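Local coordinates for blue copper protein (PDB 3EF4), which binds a single copper ion and probably serves as a small periplasmic electron carrier of the pseudoazurin type, at residues L74-C79 with V88-V93; E70-Y75 with K95-D100; A1-E6 with G22-E27; V32-T37 with K63-N68. One frame throughout, in Å; residues are numbered along the deposited sequence.

Contact 1 (L74-C79 with V88-V93); sequences LYVLKC and VVLVQV. With CU (copper (II) ion), chain D; PO4 (phosphate ion), chain H.
Y75 lies obliquely against V93, its CE1 3.5 Å from V93 CG2, while the carbonyl O of V91 sits at the ring edge, in its plane. With CG anti to the carbonyl carbon (chi1 -65°), the ring is carried along the strand toward V93. On the same face CB of L77 meets CG1 of V89 at 3.7 Å. The other face carries L74, V76, L90 and V88. V76 is straddled by two neighbours: its CG1 touches V88 CG2 at 3.6 Å and its CG2 touches L90 CD1 at 3.8 Å. L74 and Q92 run side by side, CD2 of the leucine 3.6 Å from CB of the glutamine, whose amide is bonded outside the pair by V123 and G94. Between the faces, the antiparallel hairpin is held by two reciprocal backbone pairs, Y75 with V91 and L77 with V89; V91 N to Y75 O is 2.8 Å and nearly straight at 173°. Past strand 73-78, C79 SG binds copper at 2.2 Å; H41, with H82 and M87 of the hairpin loop, completes the site. Polar side-chain partners being few, four backbone bonds and methyl packing hold this buried interface, and its strand delivers the C79 thiolate to copper.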
loop_
_atom_site.group_PDB
_atom_site.type_symbol
_atom_site.label_atom_id
_atom_site.label_comp_id
_atom_site.label_asym_id
_atom_site.label_seq_id
_atom_site.Cartn_x
_atom_site.Cartn_y
_atom_site.Cartn_z
ATOM N N LEU A 74 1.784 3.273 -9.800
ATOM C CA LEU A 74 1.057 2.671 -8.717
ATOM C C LEU A 74 1.876 1.637 -8.002
ATOM O O LEU A 74 2.448 0.765 -8.656
ATOM C CB LEU A 74 -0.257 2.039 -9.233
ATOM C CG LEU A 74 -1.267 3.016 -9.785
ATOM C CD1 LEU A 74 -2.338 2.269 -10.558
ATOM C CD2 LEU A 74 -1.918 3.810 -8.664
ATOM N N TYR A 75 1.878 1.707 -6.689
ATOM C CA TYR A 75 2.724 0.914 -5.803
ATOM C C TYR A 75 1.857 0.195 -4.766
ATOM O O TYR A 75 1.189 0.827 -3.963
ATOM C CB TYR A 75 3.698 1.855 -5.097
ATOM C CG TYR A 75 4.666 2.511 -6.027
ATOM C CD1 TYR A 75 4.346 3.675 -6.706
ATOM C CD2 TYR A 75 5.928 1.961 -6.248
ATOM C CE1 TYR A 75 5.251 4.283 -7.572
ATOM C CE2 TYR A 75 6.819 2.553 -7.089
ATOM C CZ TYR A 75 6.483 3.707 -7.767
ATOM O OH TYR A 75 7.420 4.308 -8.589
ATOM N N VAL A 76 1.921 -1.118 -4.813
ATOM C CA VAL A 76 1.171 -1.949 -3.878
ATOM C C VAL A 76 2.095 -2.429 -2.780
ATOM O O VAL A 76 3.157 -3.021 -3.080
ATOM C CB VAL A 76 0.537 -3.173 -4.601
ATOM C CG1 VAL A 76 -0.302 -3.967 -3.607
ATOM C CG2 VAL A 76 -0.306 -2.737 -5.770
ATOM N N LEU A 77 1.677 -2.220 -1.531
ATOM C CA LEU A 77 2.376 -2.769 -0.377
ATOM C C LEU A 77 1.421 -3.657 0.397
ATOM O O LEU A 77 0.218 -3.483 0.375
ATOM C CB LEU A 77 2.992 -1.701 0.508
ATOM C CG LEU A 77 4.024 -0.791 -0.134
ATOM C CD1 LEU A 77 3.397 0.422 -0.776
ATOM C CD2 LEU A 77 5.078 -0.356 0.887
ATOM N N LYS A 78 2.016 -4.616 1.117
ATOM C CA LYS A 78 1.303 -5.485 1.986
ATOM C C LYS A 78 1.914 -5.473 3.382
ATOM O O LYS A 78 3.043 -5.095 3.572
ATOM C CB LYS A 78 1.325 -6.950 1.455
ATOM C CG LYS A 78 2.730 -7.526 1.361
ATOM C CD LYS A 78 2.706 -8.981 0.881
ATOM C CE LYS A 78 4.137 -9.464 0.636
ATOM N NZ LYS A 78 4.178 -10.860 0.158
ATOM N N CYS A 79 1.114 -5.980 4.317
ATOM C CA CYS A 79 1.583 -6.411 5.625
ATOM C C CYS A 79 1.778 -7.917 5.536
ATOM O O CYS A 79 0.838 -8.633 5.181
ATOM C CB CYS A 79 0.598 -6.051 6.706
ATOM S SG CYS A 79 0.950 -6.851 8.275
ATOM N N VAL A 88 -3.533 -4.556 2.712
ATOM C CA VAL A 88 -2.952 -4.123 1.470
ATOM C C VAL A 88 -3.185 -2.631 1.293
ATOM O O VAL A 88 -4.236 -2.129 1.748
ATOM C CB VAL A 88 -3.435 -4.943 0.260
ATOM C CG1 VAL A 88 -4.931 -4.788 0.019
ATOM C CG2 VAL A 88 -2.677 -4.611 -1.003
ATOM N N VAL A 89 -2.283 -1.916 0.676
ATOM C CA VAL A 89 -2.367 -0.479 0.454
ATOM C C VAL A 89 -1.843 -0.179 -0.932
ATOM O O VAL A 89 -0.934 -0.836 -1.439
ATOM C CB VAL A 89 -1.604 0.277 1.552
ATOM C CG1 VAL A 89 -0.129 -0.154 1.629
ATOM C CG2 VAL A 89 -1.703 1.786 1.392
ATOM N N LEU A 90 -2.401 0.869 -1.533
ATOM C CA LEU A 90 -2.076 1.304 -2.864
ATOM C C LEU A 90 -1.639 2.775 -2.802
ATOM O O LEU A 90 -2.406 3.636 -2.372
ATOM C CB LEU A 90 -3.276 1.159 -3.786
ATOM C CG LEU A 90 -3.077 1.525 -5.272
ATOM C CD1 LEU A 90 -2.009 0.665 -5.899
ATOM C CD2 LEU A 90 -4.380 1.412 -6.058
ATOM N N VAL A 91 -0.430 3.055 -3.260
ATOM C CA VAL A 91 0.081 4.422 -3.314
ATOM C C VAL A 91 0.171 4.808 -4.785
ATOM O O VAL A 91 0.824 4.104 -5.569
ATOM C CB VAL A 91 1.456 4.552 -2.663
ATOM C CG1 VAL A 91 1.993 5.962 -2.767
ATOM C CG2 VAL A 91 1.388 4.123 -1.208
ATOM N N GLN A 92 -0.445 5.913 -5.151
ATOM C CA GLN A 92 -0.327 6.474 -6.499
ATOM C C GLN A 92 0.604 7.652 -6.479
ATOM O O GLN A 92 0.362 8.627 -5.765
ATOM C CB GLN A 92 -1.686 6.956 -6.954
ATOM C CG GLN A 92 -1.604 7.556 -8.359
ATOM C CD GLN A 92 -2.976 7.944 -8.910
ATOM O OE1 GLN A 92 -4.029 7.513 -8.405
ATOM N NE2 GLN A 92 -2.946 8.716 -9.985
ATOM N N VAL A 93 1.653 7.557 -7.279
ATOM C CA VAL A 93 2.602 8.635 -7.456
ATOM C C VAL A 93 2.335 9.280 -8.805
ATOM O O VAL A 93 2.595 8.668 -9.850
ATOM C CB VAL A 93 4.058 8.129 -7.377
ATOM C CG1 VAL A 93 5.033 9.294 -7.496
ATOM C CG2 VAL A 93 4.283 7.329 -6.110
HETATM CU CU CU D . -0.746 -6.344 9.593
HETATM P P PO4 H . 7.473 -12.097 2.240
HETATM O O1 PO4 H . 6.473 -12.507 3.378
HETATM O O2 PO4 H . 6.659 -11.647 0.949
HETATM O O3 PO4 H . 8.360 -10.871 2.723
HETATM O O4 PO4 H . 8.393 -13.308 1.855
#

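Contact 2 (E70-Y75 with K95-D100); sequences EKEGLY and KPVNLD
N98 and L74 meet through a pair of hydrogen bonds from the N98 amide to the backbone of L74, which tie the start of strand 73-78 to the turn leading into helix 99-104, on the cupredoxin sheet's end away from the copper. P96 to L99 form a type I beta turn, and N98 stands at the N-cap position of the helix, its side chain spent on the strand instead of on a capping bond. From CB, the N98 chain places CG between its backbone N and carbonyl carbon (chi1 61°), which swings the amide over to L74. There OD1 accepts the backbone N-H of L74 at 2.8 Å, in the carbonyl plane and on a lone pair, and it also lies 3.4 Å from L74 CB. ND2 returns a bond to L74 O at 3.0 Å, almost perfectly straight at 177° and within the amide plane. Both ends of the flat group are thus engaged by one residue, which fixes its rotation. Beside these bonds, L74 CD1 touches P96 CB on one flank and L99 CD1 on another, 3.8 Å from the latter. G73 passes close by, its CA 3.5 Å from N98 OD1; its positive phi (138°) is a conformation that glycine takes readily. At the surface E72 crosses V97 at about a right angle, its carboxylate carbon CD 3.5 Å from V97 CG1. The same carboxylate joins the turn through water: the molecule donates to E72 OE1 at 2.6 Å and accepts from K95 N.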
loop_
_atom_site.group_PDB
_atom_site.type_symbol
_atom_site.label_atom_id
_atom_site.label_comp_id
_atom_site.label_asym_id
_atom_site.label_seq_id
_atom_site.Cartn_x
_atom_site.Cartn_y
_atom_site.Cartn_z
ATOM N N GLU A 70 9.014 8.506 -6.029
ATOM C CA GLU A 70 9.884 9.155 -7.000
ATOM C C GLU A 70 9.385 8.980 -8.421
ATOM O O GLU A 70 9.129 9.976 -9.100
ATOM C CB GLU A 70 11.321 8.642 -6.852
ATOM C CG GLU A 70 11.965 8.997 -5.531
ATOM C CD GLU A 70 12.166 10.480 -5.302
ATOM O OE1 GLU A 70 12.335 11.169 -6.327
ATOM O OE2 GLU A 70 12.181 10.900 -4.136
ATOM N N LYS A 71 9.302 7.769 -8.913
ATOM C CA LYS A 71 8.849 7.452 -10.243
ATOM C C LYS A 71 7.337 7.339 -10.271
ATOM O O LYS A 71 6.726 6.684 -9.425
ATOM C CB LYS A 71 9.525 6.153 -10.720
ATOM C CG LYS A 71 9.186 5.840 -12.181
ATOM C CD LYS A 71 9.840 4.579 -12.718
ATOM C CE LYS A 71 9.488 4.373 -14.210
ATOM N N GLU A 72 6.695 7.927 -11.272
ATOM C CA GLU A 72 5.237 7.912 -11.364
ATOM C C GLU A 72 4.746 6.494 -11.525
ATOM O O GLU A 72 5.415 5.654 -12.151
ATOM C CB GLU A 72 4.790 8.751 -12.596
ATOM C CG GLU A 72 5.126 8.061 -13.926
ATOM C CD GLU A 72 4.973 8.810 -15.243
ATOM O OE1 GLU A 72 4.313 9.874 -15.234
ATOM O OE2 GLU A 72 5.510 8.379 -16.332
ATOM N N GLY A 73 3.568 6.232 -10.985
ATOM C CA GLY A 73 2.874 4.953 -11.119
ATOM C C GLY A 73 2.233 4.512 -9.808
ATOM O O GLY A 73 2.157 5.262 -8.846
ATOM N N LEU A 74 1.784 3.273 -9.800
ATOM C CA LEU A 74 1.057 2.671 -8.717
ATOM C C LEU A 74 1.876 1.637 -8.002
ATOM O O LEU A 74 2.448 0.765 -8.656
ATOM C CB LEU A 74 -0.257 2.039 -9.233
ATOM C CG LEU A 74 -1.267 3.016 -9.785
ATOM C CD1 LEU A 74 -2.338 2.269 -10.558
ATOM C CD2 LEU A 74 -1.918 3.810 -8.664
ATOM N N TYR A 75 1.878 1.707 -6.689
ATOM C CA TYR A 75 2.724 0.914 -5.803
ATOM C C TYR A 75 1.857 0.195 -4.766
ATOM O O TYR A 75 1.189 0.827 -3.963
ATOM C CB TYR A 75 3.698 1.855 -5.097
ATOM C CG TYR A 75 4.666 2.511 -6.027
ATOM C CD1 TYR A 75 4.346 3.675 -6.706
ATOM C CD2 TYR A 75 5.928 1.961 -6.248
ATOM C CE1 TYR A 75 5.251 4.283 -7.572
ATOM C CE2 TYR A 75 6.819 2.553 -7.089
ATOM C CZ TYR A 75 6.483 3.707 -7.767
ATOM O OH TYR A 75 7.420 4.308 -8.589
ATOM N N LYS A 95 0.917 10.209 -12.288
ATOM C CA LYS A 95 0.106 9.504 -13.274
ATOM C C LYS A 95 0.100 7.996 -13.064
ATOM O O LYS A 95 1.165 7.439 -12.826
ATOM C CB LYS A 95 0.607 9.879 -14.666
ATOM C CG LYS A 95 0.186 9.094 -15.836
ATOM C CD LYS A 95 -1.160 9.073 -16.505
ATOM C CE LYS A 95 -1.549 7.643 -16.943
ATOM N NZ LYS A 95 -3.009 7.458 -17.116
ATOM N N PRO A 96 -1.055 7.342 -13.107
ATOM C CA PRO A 96 -1.140 5.891 -12.855
ATOM C C PRO A 96 -0.755 5.059 -14.070
ATOM O O PRO A 96 -1.583 4.341 -14.632
ATOM C CB PRO A 96 -2.617 5.685 -12.520
ATOM C CG PRO A 96 -3.323 6.747 -13.316
ATOM C CD PRO A 96 -2.381 7.934 -13.303
ATOM N N VAL A 97 0.507 5.142 -14.455
ATOM C CA VAL A 97 0.927 4.671 -15.762
ATOM C C VAL A 97 0.807 3.168 -15.911
ATOM O O VAL A 97 0.616 2.626 -17.014
ATOM C CB VAL A 97 2.357 5.144 -16.068
ATOM C CG1 VAL A 97 2.368 6.658 -16.082
ATOM C CG2 VAL A 97 3.371 4.585 -15.105
ATOM N N ASN A 98 0.894 2.464 -14.764
ATOM C CA ASN A 98 0.851 1.001 -14.771
ATOM C C ASN A 98 -0.485 0.451 -14.255
ATOM O O ASN A 98 -0.585 -0.679 -13.780
ATOM C CB ASN A 98 2.000 0.412 -13.982
ATOM C CG ASN A 98 1.971 0.836 -12.537
ATOM O OD1 ASN A 98 1.473 1.923 -12.212
ATOM N ND2 ASN A 98 2.458 0.032 -11.612
ATOM N N LEU A 99 -1.566 1.229 -14.407
ATOM C CA LEU A 99 -2.889 0.763 -13.995
ATOM C C LEU A 99 -3.281 -0.581 -14.604
ATOM O O LEU A 99 -3.843 -1.415 -13.870
ATOM C CB LEU A 99 -3.919 1.847 -14.323
ATOM C CG LEU A 99 -5.364 1.513 -13.903
ATOM C CD1 LEU A 99 -5.506 1.262 -12.397
ATOM C CD2 LEU A 99 -6.272 2.692 -14.313
ATOM N N ASP A 100 -3.002 -0.798 -15.878
ATOM C CA ASP A 100 -3.415 -2.061 -16.510
ATOM C C ASP A 100 -2.765 -3.221 -15.760
ATOM O O ASP A 100 -3.400 -4.234 -15.501
ATOM C CB ASP A 100 -3.032 -2.094 -17.984
ATOM C CG ASP A 100 -3.690 -1.143 -18.926
ATOM O OD1 ASP A 100 -3.177 -0.852 -20.041
ATOM O OD2 ASP A 100 -4.796 -0.654 -18.620
HETATM O O HOH W 1 3.457 11.450 -13.286
#

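Contact 3 (A1-E6 with G22-E27); sequences AEHIVE and GFVKVE. With PO4 (phosphate ion), chain E; PO4 (phosphate ion), chain F.
V26 packs over one face of the H3 imidazole in a CH-pi contact: its CG1 stands 3.6 Å from the ring centroid, 14° off the normal and close above the centre. The valine and the histidine reach across in opposing directions, and chi1 of H3, at -65°, turns the ring away from its own carbonyl carbon and lays it against the valine. A methyl of V24, CG2, comes obliquely to within 3.5 Å of H3 ND1. Deeper in, V5 CG2 and V24 CG1 touch loosely at 4.4 Å. Strands 2-8 and 18-26, joined as a beta hairpin of the cupredoxin fold, have drawn apart here: the axes of their segments are 8.8 Å from each other at the nearest, so side chains bridge the gap, while H3 and V5 take their backbone bonds from strand 31-35. Polar contacts run to two phosphates, probably from the crystallisation liquor. H3 ND1 donates in the ring plane to O2 of the first, at 2.9 Å, and the backbone N of I4 gives that ion a further bond through O3. H3 NE2 reaches O1 of the second phosphate at 2.9 Å. With both nitrogens donating to anions, the imidazole is probably protonated. Among charged side chains, K25 NZ forms a salt bridge with E27 OE1 at 2.6 Å and also donates to V26 O.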
loop_
_atom_site.group_PDB
_atom_site.type_symbol
_atom_site.label_atom_id
_atom_site.label_comp_id
_atom_site.label_asym_id
_atom_site.label_seq_id
_atom_site.Cartn_x
_atom_site.Cartn_y
_atom_site.Cartn_z
ATOM N N ALA A 1 6.111 16.707 0.284
ATOM C CA ALA A 1 5.057 16.600 1.305
ATOM C C ALA A 1 5.009 15.179 1.884
ATOM O O ALA A 1 5.115 14.224 1.146
ATOM C CB ALA A 1 3.747 16.996 0.632
ATOM N N GLU A 2 4.899 15.011 3.193
ATOM C CA GLU A 2 4.828 13.685 3.800
ATOM C C GLU A 2 3.388 13.212 3.964
ATOM O O GLU A 2 2.491 14.008 4.299
ATOM C CB GLU A 2 5.453 13.791 5.184
ATOM C CG GLU A 2 5.558 12.496 5.979
ATOM C CD GLU A 2 6.195 12.743 7.332
ATOM O OE1 GLU A 2 5.585 13.312 8.246
ATOM O OE2 GLU A 2 7.376 12.377 7.484
ATOM N N HIS A 3 3.175 11.934 3.759
ATOM C CA HIS A 3 1.873 11.308 3.905
ATOM C C HIS A 3 2.063 10.180 4.905
ATOM O O HIS A 3 3.131 9.546 4.870
ATOM C CB HIS A 3 1.329 10.768 2.620
ATOM C CG HIS A 3 1.044 11.830 1.636
ATOM N ND1 HIS A 3 -0.248 12.215 1.367
ATOM C CD2 HIS A 3 1.849 12.611 0.903
ATOM C CE1 HIS A 3 -0.211 13.183 0.473
ATOM N NE2 HIS A 3 1.044 13.443 0.169
ATOM N N ILE A 4 1.081 9.964 5.752
ATOM C CA ILE A 4 1.140 8.928 6.787
ATOM C C ILE A 4 0.129 7.843 6.511
ATOM O O ILE A 4 -1.033 8.136 6.193
ATOM C CB ILE A 4 0.834 9.563 8.167
ATOM C CG1 ILE A 4 1.793 10.705 8.488
ATOM C CG2 ILE A 4 0.876 8.467 9.235
ATOM C CD1 ILE A 4 3.246 10.298 8.624
ATOM N N VAL A 5 0.575 6.591 6.643
ATOM C CA VAL A 5 -0.330 5.457 6.591
ATOM C C VAL A 5 -0.170 4.685 7.872
ATOM O O VAL A 5 0.915 4.245 8.222
ATOM C CB VAL A 5 -0.010 4.575 5.383
ATOM C CG1 VAL A 5 -0.862 3.321 5.417
ATOM C CG2 VAL A 5 -0.218 5.375 4.114
ATOM N N GLU A 6 -1.249 4.571 8.627
ATOM C CA GLU A 6 -1.220 3.829 9.860
ATOM C C GLU A 6 -1.453 2.328 9.667
ATOM O O GLU A 6 -2.297 1.936 8.857
ATOM C CB GLU A 6 -2.316 4.347 10.806
ATOM C CG GLU A 6 -2.151 5.788 11.211
ATOM C CD GLU A 6 -3.125 6.202 12.316
ATOM O OE1 GLU A 6 -4.103 5.438 12.531
ATOM O OE2 GLU A 6 -2.862 7.255 12.917
ATOM N N GLY A 22 -6.132 3.215 2.952
ATOM C CA GLY A 22 -5.782 2.143 2.077
ATOM C C GLY A 22 -5.352 2.575 0.682
ATOM O O GLY A 22 -4.774 1.787 -0.063
ATOM N N PHE A 23 -5.645 3.816 0.336
ATOM C CA PHE A 23 -5.250 4.419 -0.938
ATOM C C PHE A 23 -4.689 5.795 -0.595
ATOM O O PHE A 23 -5.299 6.535 0.173
ATOM C CB PHE A 23 -6.432 4.556 -1.881
ATOM C CG PHE A 23 -6.073 5.380 -3.100
ATOM C CD1 PHE A 23 -5.375 4.792 -4.131
ATOM C CD2 PHE A 23 -6.391 6.723 -3.218
ATOM C CE1 PHE A 23 -4.992 5.524 -5.240
ATOM C CE2 PHE A 23 -5.990 7.492 -4.286
ATOM C CZ PHE A 23 -5.262 6.883 -5.299
ATOM N N VAL A 24 -3.546 6.132 -1.165
ATOM C CA VAL A 24 -3.072 7.518 -0.997
ATOM C C VAL A 24 -2.420 7.972 -2.295
ATOM O O VAL A 24 -1.647 7.285 -2.932
ATOM C CB VAL A 24 -2.214 7.736 0.232
ATOM C CG1 VAL A 24 -0.979 6.920 0.112
ATOM C CG2 VAL A 24 -1.763 9.187 0.428
ATOM N N LYS A 25 -2.808 9.163 -2.693
ATOM C CA LYS A 25 -2.282 9.869 -3.841
ATOM C C LYS A 25 -1.241 10.869 -3.399
ATOM O O LYS A 25 -1.471 11.706 -2.526
ATOM C CB LYS A 25 -3.442 10.538 -4.609
ATOM C CG LYS A 25 -2.883 11.440 -5.717
ATOM C CD LYS A 25 -2.498 10.718 -6.962
ATOM C CE LYS A 25 -2.070 11.598 -8.137
ATOM N NZ LYS A 25 -1.198 12.732 -7.717
ATOM N N VAL A 26 -0.061 10.763 -3.997
ATOM C CA VAL A 26 1.077 11.574 -3.674
ATOM C C VAL A 26 1.750 12.065 -4.957
ATOM O O VAL A 26 1.361 11.715 -6.079
ATOM C CB VAL A 26 2.099 10.847 -2.793
ATOM C CG1 VAL A 26 1.421 10.180 -1.617
ATOM C CG2 VAL A 26 2.857 9.795 -3.600
ATOM N N GLU A 27 2.728 12.933 -4.748
ATOM C CA GLU A 27 3.482 13.399 -5.927
ATOM C C GLU A 27 4.935 12.979 -5.755
ATOM O O GLU A 27 5.417 12.685 -4.668
ATOM C CB GLU A 27 3.377 14.912 -6.130
ATOM C CG GLU A 27 1.967 15.363 -6.544
ATOM C CD GLU A 27 1.423 14.802 -7.842
ATOM O OE1 GLU A 27 0.208 14.911 -8.173
ATOM O OE2 GLU A 27 2.168 14.213 -8.650
HETATM P P PO4 E . -2.323 10.937 4.390
HETATM O O1 PO4 E . -3.592 11.047 5.294
HETATM O O2 PO4 E . -2.576 11.594 2.986
HETATM O O3 PO4 E . -1.098 11.647 5.093
HETATM O O4 PO4 E . -1.954 9.396 4.174
HETATM P P PO4 F . 0.979 16.164 -2.195
HETATM O O1 PO4 F . 1.028 16.232 -0.616
HETATM O O2 PO4 F . 0.216 17.433 -2.751
HETATM O O3 PO4 F . 2.447 16.143 -2.765
HETATM O O4 PO4 F . 0.224 14.850 -2.632
#

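Contact 4 (V32-T37 with K63-N68); sequences VKFVPT and KEVVFN
F34 presents its ring edge to strand 65-68, with V65 O in the ring plane near CD1 and F67 CB at 3.9 Å from CE1, also in plane. The two phenylalanines extend in the same direction, flank to flank, and V65 CG1 comes to 4.0 Å from F34 CB. A chi1 of -59° sets the F34 ring beside its own backbone N and leans it toward F67. K33, on the other face, is crossed at a slant by E64: OE1 lies alongside the lysine's carbons, 3.3 Å from CD, but NZ is 4.0 Å from OE1, so the salt bridge is long. P36 covers the strand end, its CD 3.7 Å from the backbone N of E64; the side chain of P36 is about 6 Å from that of the copper ligand H41. Beneath these side chains four backbone bonds set the antiparallel pairing. V32 and F67 exchange two, V32 N to F67 O being 2.8 Å and 172°, and F34 and V65 exchange the other two, with F34 N approaching V65 O nearly along the C=O axis at 2.8 Å. Further out, V5 of strand 2-8 packs on both V32 and F34, V89 of strand 88-93 on F34, and the F67 ring meets those of Y75 and W50. F34, F67, V32 and V65 form part of the hydrophobic interior of the cupredoxin beta sandwich.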
loop_
_atom_site.group_PDB
_atom_site.type_symbol
_atom_site.label_atom_id
_atom_site.label_comp_id
_atom_site.label_asym_id
_atom_site.label_seq_id
_atom_site.Cartn_x
_atom_site.Cartn_y
_atom_site.Cartn_z
ATOM N N VAL A 32 6.037 8.608 1.944
ATOM C CA VAL A 32 4.923 7.960 2.593
ATOM C C VAL A 32 5.498 7.155 3.753
ATOM O O VAL A 32 6.315 6.241 3.564
ATOM C CB VAL A 32 4.115 7.049 1.644
ATOM C CG1 VAL A 32 2.914 6.459 2.372
ATOM C CG2 VAL A 32 3.673 7.832 0.414
ATOM N N LYS A 33 5.121 7.504 4.971
ATOM C CA LYS A 33 5.596 6.810 6.166
ATOM C C LYS A 33 4.512 5.897 6.687
ATOM O O LYS A 33 3.394 6.364 6.982
ATOM C CB LYS A 33 5.908 7.797 7.318
ATOM C CG LYS A 33 6.841 8.889 7.166
ATOM C CD LYS A 33 7.213 9.434 8.554
ATOM C CE LYS A 33 8.608 10.031 8.356
ATOM N NZ LYS A 33 9.107 10.591 9.660
ATOM N N PHE A 34 4.845 4.631 6.793
ATOM C CA PHE A 34 3.990 3.600 7.358
ATOM C C PHE A 34 4.363 3.458 8.824
ATOM O O PHE A 34 5.521 3.172 9.137
ATOM C CB PHE A 34 4.199 2.266 6.600
ATOM C CG PHE A 34 3.886 2.408 5.121
ATOM C CD1 PHE A 34 4.858 2.832 4.231
ATOM C CD2 PHE A 34 2.603 2.174 4.664
ATOM C CE1 PHE A 34 4.531 3.027 2.910
ATOM C CE2 PHE A 34 2.281 2.361 3.317
ATOM C CZ PHE A 34 3.268 2.792 2.460
ATOM N N VAL A 35 3.395 3.760 9.694
ATOM C CA VAL A 35 3.680 3.869 11.109
ATOM C C VAL A 35 2.977 2.771 11.903
ATOM O O VAL A 35 1.831 2.445 11.594
ATOM C CB VAL A 35 3.320 5.264 11.657
ATOM C CG1 VAL A 35 4.212 6.320 10.995
ATOM C CG2 VAL A 35 1.840 5.611 11.497
ATOM N N PRO A 36 3.649 2.189 12.884
ATOM C CA PRO A 36 3.089 1.071 13.638
ATOM C C PRO A 36 2.134 1.519 14.751
ATOM O O PRO A 36 2.384 1.359 15.965
ATOM C CB PRO A 36 4.362 0.448 14.214
ATOM C CG PRO A 36 5.269 1.636 14.474
ATOM C CD PRO A 36 5.037 2.485 13.264
ATOM N N THR A 37 1.023 2.107 14.326
ATOM C CA THR A 37 0.026 2.598 15.301
ATOM C C THR A 37 -0.374 1.501 16.261
ATOM O O THR A 37 -0.404 1.683 17.494
ATOM C CB THR A 37 -1.152 3.179 14.511
ATOM O OG1 THR A 37 -0.643 4.163 13.587
ATOM C CG2 THR A 37 -2.200 3.807 15.430
ATOM N N LYS A 63 7.802 -2.024 12.988
ATOM C CA LYS A 63 8.615 -0.821 12.794
ATOM C C LYS A 63 8.011 0.100 11.747
ATOM O O LYS A 63 7.311 -0.287 10.844
ATOM C CB LYS A 63 10.034 -1.134 12.326
ATOM C CG LYS A 63 10.733 -2.121 13.241
ATOM C CD LYS A 63 11.567 -1.539 14.340
ATOM C CE LYS A 63 12.397 -2.683 14.950
ATOM N NZ LYS A 63 11.473 -3.590 15.710
ATOM N N GLU A 64 8.296 1.392 11.889
ATOM C CA GLU A 64 8.080 2.385 10.867
ATOM C C GLU A 64 8.941 2.049 9.665
ATOM O O GLU A 64 10.057 1.560 9.809
ATOM C CB GLU A 64 8.448 3.770 11.402
ATOM C CG GLU A 64 8.063 4.902 10.481
ATOM C CD GLU A 64 9.212 5.548 9.773
ATOM O OE1 GLU A 64 8.950 6.653 9.217
ATOM O OE2 GLU A 64 10.263 4.898 9.819
ATOM N N VAL A 65 8.446 2.345 8.478
ATOM C CA VAL A 65 9.222 2.299 7.245
ATOM C C VAL A 65 8.681 3.368 6.300
ATOM O O VAL A 65 7.496 3.727 6.356
ATOM C CB VAL A 65 9.134 0.903 6.628
ATOM C CG1 VAL A 65 7.743 0.560 6.086
ATOM C CG2 VAL A 65 10.177 0.730 5.513
ATOM N N VAL A 66 9.541 3.873 5.454
ATOM C CA VAL A 66 9.207 4.878 4.453
ATOM C C VAL A 66 9.294 4.322 3.059
ATOM O O VAL A 66 10.140 3.484 2.718
ATOM C CB VAL A 66 10.183 6.045 4.753
ATOM C CG1 VAL A 66 11.419 5.991 3.888
ATOM C CG2 VAL A 66 9.529 7.422 4.658
ATOM N N PHE A 67 8.389 4.829 2.240
ATOM C CA PHE A 67 8.421 4.735 0.794
ATOM C C PHE A 67 8.756 6.140 0.259
ATOM O O PHE A 67 8.006 7.093 0.551
ATOM C CB PHE A 67 7.103 4.264 0.204
ATOM C CG PHE A 67 7.003 4.372 -1.304
ATOM C CD1 PHE A 67 5.913 5.008 -1.873
ATOM C CD2 PHE A 67 7.956 3.868 -2.147
ATOM C CE1 PHE A 67 5.755 5.146 -3.231
ATOM C CE2 PHE A 67 7.795 4.010 -3.523
ATOM C CZ PHE A 67 6.704 4.621 -4.063
ATOM N N ASN A 68 9.818 6.245 -0.460
ATOM C CA ASN A 68 10.217 7.525 -1.060
ATOM C C ASN A 68 9.626 7.580 -2.454
ATOM O O ASN A 68 10.121 6.961 -3.388
ATOM C CB ASN A 68 11.730 7.654 -1.102
ATOM C CG ASN A 68 12.389 7.654 0.254
ATOM O OD1 ASN A 68 13.373 6.924 0.486
ATOM N ND2 ASN A 68 11.856 8.428 1.123
#

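Along the chain contact 3 closes first, then contact 4, while contacts 1 and 2 both start from strand 73-78 and share L74 and Y75. All four involve strands of the cupredoxin beta sandwich, which pair continuously from one to the next. Contacts 1 and 3 adjoin where strands 88-93 and 18-26 pair, and contacts 3 and 4 where strands 2-8 and 31-35 pair, in each case with centres about 10 Å apart. Contacts 1 and 4, centres about 12 Å apart, meet across the interior through F34, F67, Y75 and V89. Contact 2 lies at the far end, its centre about 20 Å from that of contact 4, and fastens helix 99-104 to the sheet. C79, one of four copper ligands, is the one that lies within these contacts, at the end of contact 1 opposite contact 2.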